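Local coordinates for uncharacterized protein (Borrelia turicatae, PDB 5VJ4) that is of unknown function but is probably a lipid-binding surface lipoprotein, whose gene is differentially regulated as relapsing fever spirochetes pass between tick and mammal, at residues T207-F210 and A211-V215; V278-M281 and I282-R286; D310-A313 and R314-R317; F352-L355 and K356-Q360. All blocks are in the same frame, centred on the assembly; numbering follows the deposited sequence.

Contact 1 (T207-F210 and A211-V215); sequences TDRF and AQAVV. With SO4 (sulfate ion), chain D; SO4 (sulfate ion), chain F.
The guanidinium group of Arg209 has the methyl of Ala213 over one face, 3.8 Å above its plane and offset toward the rim, while Gln212 OE1 lies at its edge. A bend at chi2 (61°) turns the arginine forward along the helix to meet both. Its NH1 donates to Gln212 OE1 (3.2 Å), landing in the carbonyl plane on a lone pair, although the oxygen sits 21° out of the guanidinium plane; the two flat groups are steeply turned, 72° apart. The Phe210 ring carries Val214 over one face, and Phe210 CE1 lies 4.0 Å from Val214 CG1. Alanine and valine, compact and apolar, suit these places beside flat surfaces.

At the start of the helix, backbone N-H groups not used within it meet anions. Thr207 N (2.7 Å) and Thr207 OG1 (2.9 Å) both bond to O2 of one sulfate, and Arg209 N reaches the second sulfate at O3 (3.2 Å). These ions probably come from the crystallisation liquor. Gly206 N and Arg349 also bond to sulfate here.

Arg209 NH2 bonds to the carbonyl of Asp283, tying helix 207-214 to helix 263-301. Phe210 and Val214 pack between helices 145-171 and 176-201, where Ile152, Ile196 and Val193 receive them.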
loop_
_atom_site.group_PDB
_atom_site.type_symbol
_atom_site.label_atom_id
_atom_site.label_comp_id
_atom_site.label_asym_id
_atom_site.label_seq_id
_atom_site.Cartn_x
_atom_site.Cartn_y
_atom_site.Cartn_z
ATOM N N THR A 207 3.116 -25.050 -8.887
ATOM C CA THR A 207 3.905 -25.610 -7.803
ATOM C C THR A 207 5.326 -25.042 -7.737
ATOM O O THR A 207 5.797 -24.727 -6.637
ATOM C CB THR A 207 3.969 -27.135 -7.913
ATOM O OG1 THR A 207 4.455 -27.507 -9.216
ATOM C CG2 THR A 207 2.598 -27.711 -7.694
ATOM N N ASP A 208 5.984 -24.881 -8.893
ATOM C CA ASP A 208 7.355 -24.354 -8.916
ATOM C C ASP A 208 7.438 -22.966 -8.293
ATOM O O ASP A 208 8.305 -22.717 -7.443
ATOM C CB ASP A 208 7.914 -24.278 -10.325
ATOM C CG ASP A 208 7.775 -25.561 -11.074
ATOM O OD1 ASP A 208 8.387 -26.564 -10.632
ATOM O OD2 ASP A 208 7.061 -25.549 -12.106
ATOM N N ARG A 209 6.534 -22.078 -8.713
ATOM C CA ARG A 209 6.475 -20.753 -8.130
ATOM C C ARG A 209 6.122 -20.752 -6.648
ATOM O O ARG A 209 6.732 -20.009 -5.881
ATOM C CB ARG A 209 5.544 -19.819 -8.905
ATOM C CG ARG A 209 5.468 -18.401 -8.339
ATOM C CD ARG A 209 6.805 -17.684 -8.338
ATOM N NE ARG A 209 6.640 -16.275 -8.005
ATOM C CZ ARG A 209 7.624 -15.490 -7.573
ATOM N NH1 ARG A 209 8.861 -15.959 -7.389
ATOM N NH2 ARG A 209 7.356 -14.226 -7.303
ATOM N N PHE A 210 5.154 -21.567 -6.246
ATOM C CA PHE A 210 4.761 -21.587 -4.847
ATOM C C PHE A 210 5.972 -21.926 -3.976
ATOM O O PHE A 210 6.253 -21.243 -2.990
ATOM C CB PHE A 210 3.596 -22.547 -4.561
ATOM C CG PHE A 210 3.344 -22.717 -3.104
ATOM C CD1 PHE A 210 4.147 -23.576 -2.333
ATOM C CD2 PHE A 210 2.332 -21.979 -2.462
ATOM C CE1 PHE A 210 3.934 -23.698 -0.958
ATOM C CE2 PHE A 210 2.117 -22.099 -1.070
ATOM C CZ PHE A 210 2.920 -22.962 -0.317
ATOM N N ALA A 211 6.695 -22.977 -4.340
ATOM C CA ALA A 211 7.843 -23.390 -3.520
ATOM C C ALA A 211 8.980 -22.391 -3.590
ATOM O O ALA A 211 9.687 -22.204 -2.614
ATOM C CB ALA A 211 8.325 -24.768 -3.917
ATOM N N GLN A 212 9.124 -21.747 -4.747
ATOM C CA GLN A 212 10.181 -20.763 -5.010
ATOM C C GLN A 212 9.970 -19.538 -4.157
ATOM O O GLN A 212 10.924 -19.038 -3.566
ATOM C CB GLN A 212 10.119 -20.353 -6.484
ATOM C CG GLN A 212 11.329 -19.663 -7.065
ATOM C CD GLN A 212 11.118 -19.336 -8.534
ATOM O OE1 GLN A 212 10.373 -18.397 -8.886
ATOM N NE2 GLN A 212 11.773 -20.113 -9.411
ATOM N N ALA A 213 8.703 -19.108 -4.085
ATOM C CA ALA A 213 8.308 -17.850 -3.496
ATOM C C ALA A 213 8.110 -17.899 -2.001
ATOM O O ALA A 213 8.326 -16.909 -1.288
ATOM C CB ALA A 213 7.042 -17.346 -4.161
ATOM N N VAL A 214 7.680 -19.047 -1.520
ATOM C CA VAL A 214 7.328 -19.155 -0.124
ATOM C C VAL A 214 8.579 -19.141 0.774
ATOM O O VAL A 214 8.516 -18.712 1.917
ATOM C CB VAL A 214 6.401 -20.372 0.093
ATOM C CG1 VAL A 214 7.175 -21.679 0.258
ATOM C CG2 VAL A 214 5.488 -20.129 1.255
ATOM N N VAL A 215 9.718 -19.594 0.259
ATOM C CA VAL A 215 10.926 -19.614 1.086
ATOM C C VAL A 215 11.613 -18.254 1.180
ATOM O O VAL A 215 12.491 -18.084 2.012
ATOM C CB VAL A 215 11.954 -20.688 0.688
ATOM C CG1 VAL A 215 11.447 -22.090 1.045
ATOM C CG2 VAL A 215 12.337 -20.542 -0.769
HETATM S S SO4 D . 4.795 -21.672 -12.192
HETATM O O1 SO4 D . 4.384 -21.956 -13.605
HETATM O O2 SO4 D . 6.186 -21.146 -12.203
HETATM O O3 SO4 D . 4.840 -22.853 -11.290
HETATM O O4 SO4 D . 3.796 -20.707 -11.658
HETATM S S SO4 F . 1.662 -26.969 -11.739
HETATM O O1 SO4 F . 1.683 -27.206 -13.197
HETATM O O2 SO4 F . 2.892 -26.250 -11.334
HETATM O O3 SO4 F . 1.709 -28.227 -10.960
HETATM O O4 SO4 F . 0.414 -26.192 -11.503
#

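Contact 2 (V278-M281 and I282-R286); sequences VVRM and IDIYR
Val279 O is gripped by two backbone N-H groups: Asp283 N approaches it almost straight (3.0 Å, 165°), and Ile282 N adds a weak, strongly bent bond (3.0 Å, 123°). Ile282 N also donates to Val278 O at 3.2 Å, and Tyr285 N to Met281 O, so the helix continues without a break.

Among the side chains, Ile284 slides the end of its longer branch, CD1, over one face of the Arg280 guanidinium, 3.5 Å above the plane and offset toward the rim. Arg280 can be reached there because its chain runs extended from CG to NE before turning at chi4 (-93°). Its NH2 has a long, weak ion pair with a sulfate, and the side chain packs on Phe339 of the second subunit. Two residues earlier, Val278 CG1 meets Ile282 CD1 at 4.1 Å. The other branch of Ile282, CG2, lies over the centre of the Arg286 guanidinium.

Asp283 makes a salt bridge with Arg220, a partner consistent with a carboxylate at so buried a position. Met281, present as selenomethionine, fits its flexible chain between Ile249 and Ile252 of helix 243-256 and Phe330 of helix 308-334, while Val279 faces Leu192 of helix 176-201.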
loop_
_atom_site.group_PDB
_atom_site.type_symbol
_atom_site.label_atom_id
_atom_site.label_comp_id
_atom_site.label_asym_id
_atom_site.label_seq_id
_atom_site.Cartn_x
_atom_site.Cartn_y
_atom_site.Cartn_z
ATOM N N VAL A 278 7.293 -3.241 0.578
ATOM C CA VAL A 278 8.604 -3.351 0.044
ATOM C C VAL A 278 8.899 -4.810 -0.243
ATOM O O VAL A 278 9.351 -5.134 -1.329
ATOM C CB VAL A 278 9.680 -2.757 0.954
ATOM C CG1 VAL A 278 11.067 -3.199 0.486
ATOM C CG2 VAL A 278 9.610 -1.254 0.907
ATOM N N VAL A 279 8.649 -5.693 0.713
ATOM C CA VAL A 279 9.004 -7.099 0.483
ATOM C C VAL A 279 8.188 -7.720 -0.644
ATOM O O VAL A 279 8.705 -8.493 -1.423
ATOM C CB VAL A 279 8.964 -7.976 1.736
ATOM C CG1 VAL A 279 9.931 -7.432 2.760
ATOM C CG2 VAL A 279 7.584 -8.072 2.330
ATOM N N ARG A 280 6.930 -7.341 -0.771
ATOM C CA ARG A 280 6.164 -7.888 -1.854
ATOM C C ARG A 280 6.700 -7.466 -3.230
ATOM O O ARG A 280 6.771 -8.269 -4.142
ATOM C CB ARG A 280 4.718 -7.537 -1.698
ATOM C CG ARG A 280 3.882 -8.299 -2.667
ATOM C CD ARG A 280 2.421 -8.115 -2.373
ATOM N NE ARG A 280 1.660 -8.943 -3.308
ATOM C CZ ARG A 280 1.188 -8.506 -4.470
ATOM N NH1 ARG A 280 0.512 -9.333 -5.241
ATOM N NH2 ARG A 280 1.385 -7.241 -4.857
HETATM N N MSE A 281 7.118 -6.219 -3.363
HETATM C CA MSE A 281 7.701 -5.772 -4.620
HETATM C C MSE A 281 8.950 -6.548 -4.897
HETATM O O MSE A 281 9.283 -6.754 -6.038
HETATM C CB MSE A 281 8.033 -4.316 -4.502
HETATM C CG MSE A 281 8.802 -3.873 -5.727
HETATM SE SE MSE A 281 9.675 -2.129 -5.351
HETATM C CE MSE A 281 11.294 -2.597 -4.362
ATOM N N ILE A 282 9.628 -7.008 -3.855
ATOM C CA ILE A 282 10.869 -7.776 -4.012
ATOM C C ILE A 282 10.600 -9.180 -4.566
ATOM O O ILE A 282 11.298 -9.620 -5.498
ATOM C CB ILE A 282 11.666 -7.881 -2.676
ATOM C CG1 ILE A 282 12.088 -6.495 -2.192
ATOM C CG2 ILE A 282 12.895 -8.774 -2.817
ATOM C CD1 ILE A 282 12.970 -6.510 -0.966
ATOM N N ASP A 283 9.616 -9.880 -3.976
ATOM C CA ASP A 283 9.197 -11.192 -4.457
ATOM C C ASP A 283 8.794 -11.064 -5.929
ATOM O O ASP A 283 9.279 -11.829 -6.781
ATOM C CB ASP A 283 8.012 -11.749 -3.650
ATOM C CG ASP A 283 8.292 -11.882 -2.147
ATOM O OD1 ASP A 283 9.484 -12.008 -1.724
ATOM O OD2 ASP A 283 7.274 -11.882 -1.393
ATOM N N ILE A 284 7.950 -10.076 -6.246
ATOM C CA ILE A 284 7.456 -9.977 -7.604
ATOM C C ILE A 284 8.622 -9.795 -8.565
ATOM O O ILE A 284 8.713 -10.504 -9.555
ATOM C CB ILE A 284 6.466 -8.834 -7.739
ATOM C CG1 ILE A 284 5.128 -9.243 -7.131
ATOM C CG2 ILE A 284 6.321 -8.437 -9.196
ATOM C CD1 ILE A 284 4.347 -8.109 -6.477
ATOM N N TYR A 285 9.517 -8.863 -8.234
ATOM C CA TYR A 285 10.656 -8.569 -9.063
ATOM C C TYR A 285 11.472 -9.830 -9.320
ATOM O O TYR A 285 11.929 -10.071 -10.433
ATOM C CB TYR A 285 11.546 -7.534 -8.397
ATOM C CG TYR A 285 12.826 -7.296 -9.163
ATOM C CD1 TYR A 285 12.829 -6.521 -10.321
ATOM C CD2 TYR A 285 14.022 -7.881 -8.750
ATOM C CE1 TYR A 285 13.988 -6.318 -11.044
ATOM C CE2 TYR A 285 15.182 -7.707 -9.465
ATOM C CZ TYR A 285 15.157 -6.917 -10.605
ATOM O OH TYR A 285 16.313 -6.713 -11.301
ATOM N N ARG A 286 11.664 -10.618 -8.281
ATOM C CA ARG A 286 12.469 -11.814 -8.392
ATOM C C ARG A 286 11.876 -12.816 -9.349
ATOM O O ARG A 286 12.620 -13.479 -10.065
ATOM C CB ARG A 286 12.643 -12.481 -7.049
ATOM C CG ARG A 286 13.526 -11.726 -6.114
ATOM C CD ARG A 286 13.663 -12.510 -4.844
ATOM N NE ARG A 286 14.540 -11.820 -3.929
ATOM C CZ ARG A 286 14.484 -11.908 -2.607
ATOM N NH1 ARG A 286 13.544 -12.634 -2.006
ATOM N NH2 ARG A 286 15.346 -11.213 -1.876
#

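Contact 3 (D310-A313 and R314-R317); sequences DLQA and RLNR
This is a local contact along one helix, near the start of helix 308-334, at the surface of an up-down-up three-helix bundle that it forms with helices 263-301 and 345-365. The centre of the contact lies about 26 Å from that of the chain. Its residues divide between a buried and an open side. Leu315 is buried, as befits a branched apolar residue set between Leu296 and His292 of helix 263-301 and Phe352 and Leu355 of helix 345-365. Asp310, Ala313, Asn316 and Arg317 are exposed, where polar or small side chains are well placed.

Each backbone N-H of 314-317 donates to the carbonyl four residues earlier. These bonds begin with a weak one, Arg314 N to Asp310 O at 3.4 Å, and tighten to 2.8 Å between Arg317 N and Ala313 O. On the outer side the amides of Gln312 and Asn316 come within van der Waals range, Gln312 OE1 to Asn316 ND2 at 3.7 Å, their planes 47° apart. Arg317 directs its NE to Glu321 in a salt bridge along the same helix.

Arg314 and Leu311 run side by side, pointing the same way. The arginine doubles back through bends at chi2 and chi3 (-63°), which carry its guanidinium alongside the leucine and toward Asp358, with which it makes a long, weak ion pair. A long aliphatic stem with a charged end suits this border between core and surface. At the point of touch, Leu311 CD2 approaches Arg314 NH1 obliquely, at 3.3 Å.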
loop_
_atom_site.group_PDB
_atom_site.type_symbol
_atom_site.label_atom_id
_atom_site.label_comp_id
_atom_site.label_asym_id
_atom_site.label_seq_id
_atom_site.Cartn_x
_atom_site.Cartn_y
_atom_site.Cartn_z
ATOM N N ASP A 310 13.338 -12.643 -33.869
ATOM C CA ASP A 310 12.014 -12.146 -33.501
ATOM C C ASP A 310 11.743 -12.411 -32.042
ATOM O O ASP A 310 11.197 -11.560 -31.354
ATOM C CB ASP A 310 10.954 -12.791 -34.368
ATOM C CG ASP A 310 11.354 -12.805 -35.820
ATOM O OD1 ASP A 310 12.231 -13.625 -36.229
ATOM O OD2 ASP A 310 10.811 -11.955 -36.544
ATOM N N LEU A 311 12.169 -13.574 -31.571
ATOM C CA LEU A 311 12.034 -13.913 -30.166
ATOM C C LEU A 311 12.912 -13.037 -29.320
ATOM O O LEU A 311 12.487 -12.569 -28.269
ATOM C CB LEU A 311 12.375 -15.376 -29.924
ATOM C CG LEU A 311 11.325 -16.304 -30.507
ATOM C CD1 LEU A 311 11.219 -17.487 -29.573
ATOM C CD2 LEU A 311 9.971 -15.618 -30.667
ATOM N N GLN A 312 14.132 -12.815 -29.812
ATOM C CA GLN A 312 15.124 -11.965 -29.177
ATOM C C GLN A 312 14.656 -10.526 -28.996
ATOM O O GLN A 312 14.931 -9.890 -27.975
ATOM C CB GLN A 312 16.408 -11.978 -29.992
ATOM C CG GLN A 312 17.525 -12.713 -29.302
ATOM C CD GLN A 312 17.825 -12.121 -27.948
ATOM O OE1 GLN A 312 17.208 -11.131 -27.517
ATOM N NE2 GLN A 312 18.781 -12.727 -27.259
ATOM N N ALA A 313 13.931 -10.027 -29.994
ATOM C CA ALA A 313 13.341 -8.705 -29.914
ATOM C C ALA A 313 12.404 -8.645 -28.723
ATOM O O ALA A 313 12.491 -7.725 -27.914
ATOM C CB ALA A 313 12.589 -8.358 -31.199
ATOM N N ARG A 314 11.537 -9.650 -28.613
ATOM C CA ARG A 314 10.530 -9.684 -27.572
ATOM C C ARG A 314 11.209 -9.639 -26.210
ATOM O O ARG A 314 10.789 -8.868 -25.344
ATOM C CB ARG A 314 9.684 -10.941 -27.695
ATOM C CG ARG A 314 9.157 -11.202 -29.088
ATOM C CD ARG A 314 7.645 -11.089 -29.162
ATOM N NE ARG A 314 7.003 -12.104 -28.314
ATOM C CZ ARG A 314 6.840 -13.394 -28.627
ATOM N NH1 ARG A 314 7.249 -13.878 -29.792
ATOM N NH2 ARG A 314 6.253 -14.212 -27.764
ATOM N N LEU A 315 12.263 -10.448 -26.041
ATOM C CA LEU A 315 12.980 -10.513 -24.782
ATOM C C LEU A 315 13.476 -9.134 -24.401
ATOM O O LEU A 315 13.224 -8.682 -23.290
ATOM C CB LEU A 315 14.158 -11.473 -24.842
ATOM C CG LEU A 315 14.865 -11.718 -23.501
ATOM C CD1 LEU A 315 14.004 -12.589 -22.597
ATOM C CD2 LEU A 315 16.242 -12.363 -23.668
ATOM N N ASN A 316 14.152 -8.464 -25.327
ATOM C CA ASN A 316 14.673 -7.132 -25.032
ATOM C C ASN A 316 13.590 -6.107 -24.812
ATOM O O ASN A 316 13.685 -5.301 -23.893
ATOM C CB ASN A 316 15.667 -6.668 -26.080
ATOM C CG ASN A 316 16.945 -7.464 -26.020
ATOM O OD1 ASN A 316 17.242 -8.070 -25.000
ATOM N ND2 ASN A 316 17.705 -7.478 -27.109
ATOM N N ARG A 317 12.543 -6.174 -25.625
ATOM C CA ARG A 317 11.449 -5.229 -25.517
ATOM C C ARG A 317 10.758 -5.381 -24.169
ATOM O O ARG A 317 10.491 -4.394 -23.490
ATOM C CB ARG A 317 10.464 -5.418 -26.669
ATOM C CG ARG A 317 9.132 -4.727 -26.479
ATOM C CD ARG A 317 8.154 -5.292 -27.487
ATOM N NE ARG A 317 6.769 -5.302 -27.003
ATOM C CZ ARG A 317 5.846 -6.185 -27.384
ATOM N NH1 ARG A 317 6.166 -7.160 -28.236
ATOM N NH2 ARG A 317 4.605 -6.098 -26.909
#

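Contact 4 (F352-L355 and K356-Q360); sequences FIIL and KFDAQ
Phe357 lies alongside Ile353, one helical turn before it, and the two side chains point the same way. The isoleucine brings its short branch: Ile353 CG2 is 3.6 Å from Phe357 CE2 and 4.0 Å from CD2 of the same ring, and the methyl approaches obliquely. That branch stands anti to the backbone N because CG1 takes the place beside it (chi1 -76°), so that CG2 leans forward to the ring. Gln360 OE1 lies at the ring's edge, in plane.

On the next ridge Ile354 and Asp358 repeat the side-by-side pattern more loosely, Ile354 CG2 to Asp358 OD2 at 3.9 Å. Beneath them the backbone is regular: Phe357 N bonds to Ile353 O (3.0 Å) and Asp358 N to Ile354 O (2.9 Å, 172°).

Phe352, Leu355 and Ala359 form the buried side. The Phe352 ring meets His292 edge-to-face, and Ala359, being small, lets Ala298 of helix 263-301 come close. The side chain of Lys356, bent at chi3 and chi4, touches Glu294 of helix 263-301.

The side-chain contacts between the two segments are thus apolar, or a methyl lying against a carboxylate oxygen; the directional bonds belong to the backbone. Ile353, Ile354 and Phe357 form an at least partly exposed apolar patch, each touching a crystal neighbour, so this surface takes part in lattice contacts.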
loop_
_atom_site.group_PDB
_atom_site.type_symbol
_atom_site.label_atom_id
_atom_site.label_comp_id
_atom_site.label_asym_id
_atom_site.label_seq_id
_atom_site.Cartn_x
_atom_site.Cartn_y
_atom_site.Cartn_z
ATOM N N PHE A 352 7.175 -13.436 -19.974
ATOM C CA PHE A 352 8.421 -14.189 -20.073
ATOM C C PHE A 352 8.227 -15.691 -20.126
ATOM O O PHE A 352 9.040 -16.392 -20.732
ATOM C CB PHE A 352 9.411 -13.830 -18.951
ATOM C CG PHE A 352 10.050 -12.499 -19.130
ATOM C CD1 PHE A 352 10.821 -12.234 -20.248
ATOM C CD2 PHE A 352 9.873 -11.492 -18.190
ATOM C CE1 PHE A 352 11.410 -10.992 -20.423
ATOM C CE2 PHE A 352 10.452 -10.246 -18.363
ATOM C CZ PHE A 352 11.225 -9.999 -19.476
ATOM N N ILE A 353 7.186 -16.184 -19.465
ATOM C CA ILE A 353 6.939 -17.624 -19.419
ATOM C C ILE A 353 6.457 -18.080 -20.799
ATOM O O ILE A 353 7.007 -19.025 -21.376
ATOM C CB ILE A 353 5.955 -18.003 -18.292
ATOM C CG1 ILE A 353 6.691 -17.956 -16.962
ATOM C CG2 ILE A 353 5.414 -19.411 -18.475
ATOM C CD1 ILE A 353 5.806 -18.071 -15.732
ATOM N N ILE A 354 5.455 -17.380 -21.326
ATOM C CA ILE A 354 5.002 -17.599 -22.691
ATOM C C ILE A 354 6.188 -17.559 -23.639
ATOM O O ILE A 354 6.396 -18.497 -24.405
ATOM C CB ILE A 354 3.933 -16.572 -23.081
ATOM C CG1 ILE A 354 2.608 -16.928 -22.393
ATOM C CG2 ILE A 354 3.793 -16.460 -24.591
ATOM C CD1 ILE A 354 1.712 -15.727 -22.119
ATOM N N LEU A 355 6.986 -16.500 -23.540
ATOM C CA LEU A 355 8.154 -16.372 -24.378
ATOM C C LEU A 355 9.097 -17.576 -24.256
ATOM O O LEU A 355 9.654 -18.017 -25.244
ATOM C CB LEU A 355 8.900 -15.087 -24.076
ATOM C CG LEU A 355 10.026 -14.821 -25.080
ATOM C CD1 LEU A 355 9.482 -14.305 -26.407
ATOM C CD2 LEU A 355 11.085 -13.897 -24.506
ATOM N N LYS A 356 9.273 -18.108 -23.057
ATOM C CA LYS A 356 10.116 -19.287 -22.906
ATOM C C LYS A 356 9.530 -20.471 -23.659
ATOM O O LYS A 356 10.258 -21.175 -24.359
ATOM C CB LYS A 356 10.354 -19.654 -21.430
ATOM C CG LYS A 356 11.011 -21.022 -21.292
ATOM C CD LYS A 356 11.558 -21.404 -19.930
ATOM C CE LYS A 356 10.549 -21.356 -18.791
ATOM N NZ LYS A 356 9.192 -21.831 -19.155
ATOM N N PHE A 357 8.222 -20.683 -23.500
ATOM C CA PHE A 357 7.536 -21.802 -24.134
ATOM C C PHE A 357 7.616 -21.713 -25.648
ATOM O O PHE A 357 7.935 -22.695 -26.310
ATOM C CB PHE A 357 6.090 -21.904 -23.643
ATOM C CG PHE A 357 5.968 -22.439 -22.244
ATOM C CD1 PHE A 357 6.905 -23.340 -21.737
ATOM C CD2 PHE A 357 4.901 -22.057 -21.433
ATOM C CE1 PHE A 357 6.798 -23.844 -20.439
ATOM C CE2 PHE A 357 4.781 -22.552 -20.128
ATOM C CZ PHE A 357 5.733 -23.448 -19.633
ATOM N N ASP A 358 7.379 -20.521 -26.182
ATOM C CA ASP A 358 7.508 -20.299 -27.605
ATOM C C ASP A 358 8.914 -20.590 -28.049
ATOM O O ASP A 358 9.110 -21.211 -29.077
ATOM C CB ASP A 358 7.081 -18.887 -27.981
ATOM C CG ASP A 358 5.573 -18.699 -27.855
ATOM O OD1 ASP A 358 4.873 -19.685 -27.466
ATOM O OD2 ASP A 358 5.087 -17.580 -28.144
ATOM N N ALA A 359 9.893 -20.182 -27.254
ATOM C CA ALA A 359 11.287 -20.450 -27.581
ATOM C C ALA A 359 11.545 -21.954 -27.711
ATOM O O ALA A 359 12.178 -22.405 -28.654
ATOM C CB ALA A 359 12.233 -19.806 -26.551
ATOM N N GLN A 360 11.037 -22.724 -26.762
ATOM C CA GLN A 360 11.301 -24.150 -26.727
ATOM C C GLN A 360 10.617 -24.872 -27.905
ATOM O O GLN A 360 11.265 -25.652 -28.610
ATOM C CB GLN A 360 10.941 -24.720 -25.354
ATOM C CG GLN A 360 11.770 -24.128 -24.218
ATOM C CD GLN A 360 11.403 -24.618 -22.815
ATOM O OE1 GLN A 360 10.233 -24.842 -22.470
ATOM N NE2 GLN A 360 12.421 -24.750 -21.981
#

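Contacts 1 and 2 lie close to the centre of the chain, each about 7 Å from it and with their own centres 13 Å apart. They meet where Arg209 NH2 approaches Asp283 O at 3.1 Å, a probable hydrogen bond. Contacts 3 and 4 form a second pair out along the three-helix bundle, 11 Å between centres: Arg314 NH2 stands 3.6 Å from Asp358 OD2, and Leu315 CD1 packs 3.7 Å from Leu355 CD2. The two pairs do not touch; contacts 1 and 4 come within about 7 Å at nearest atoms, and contacts 2 and 4 within about 8 Å. Sulfates lie near contacts 1, 2 and 4.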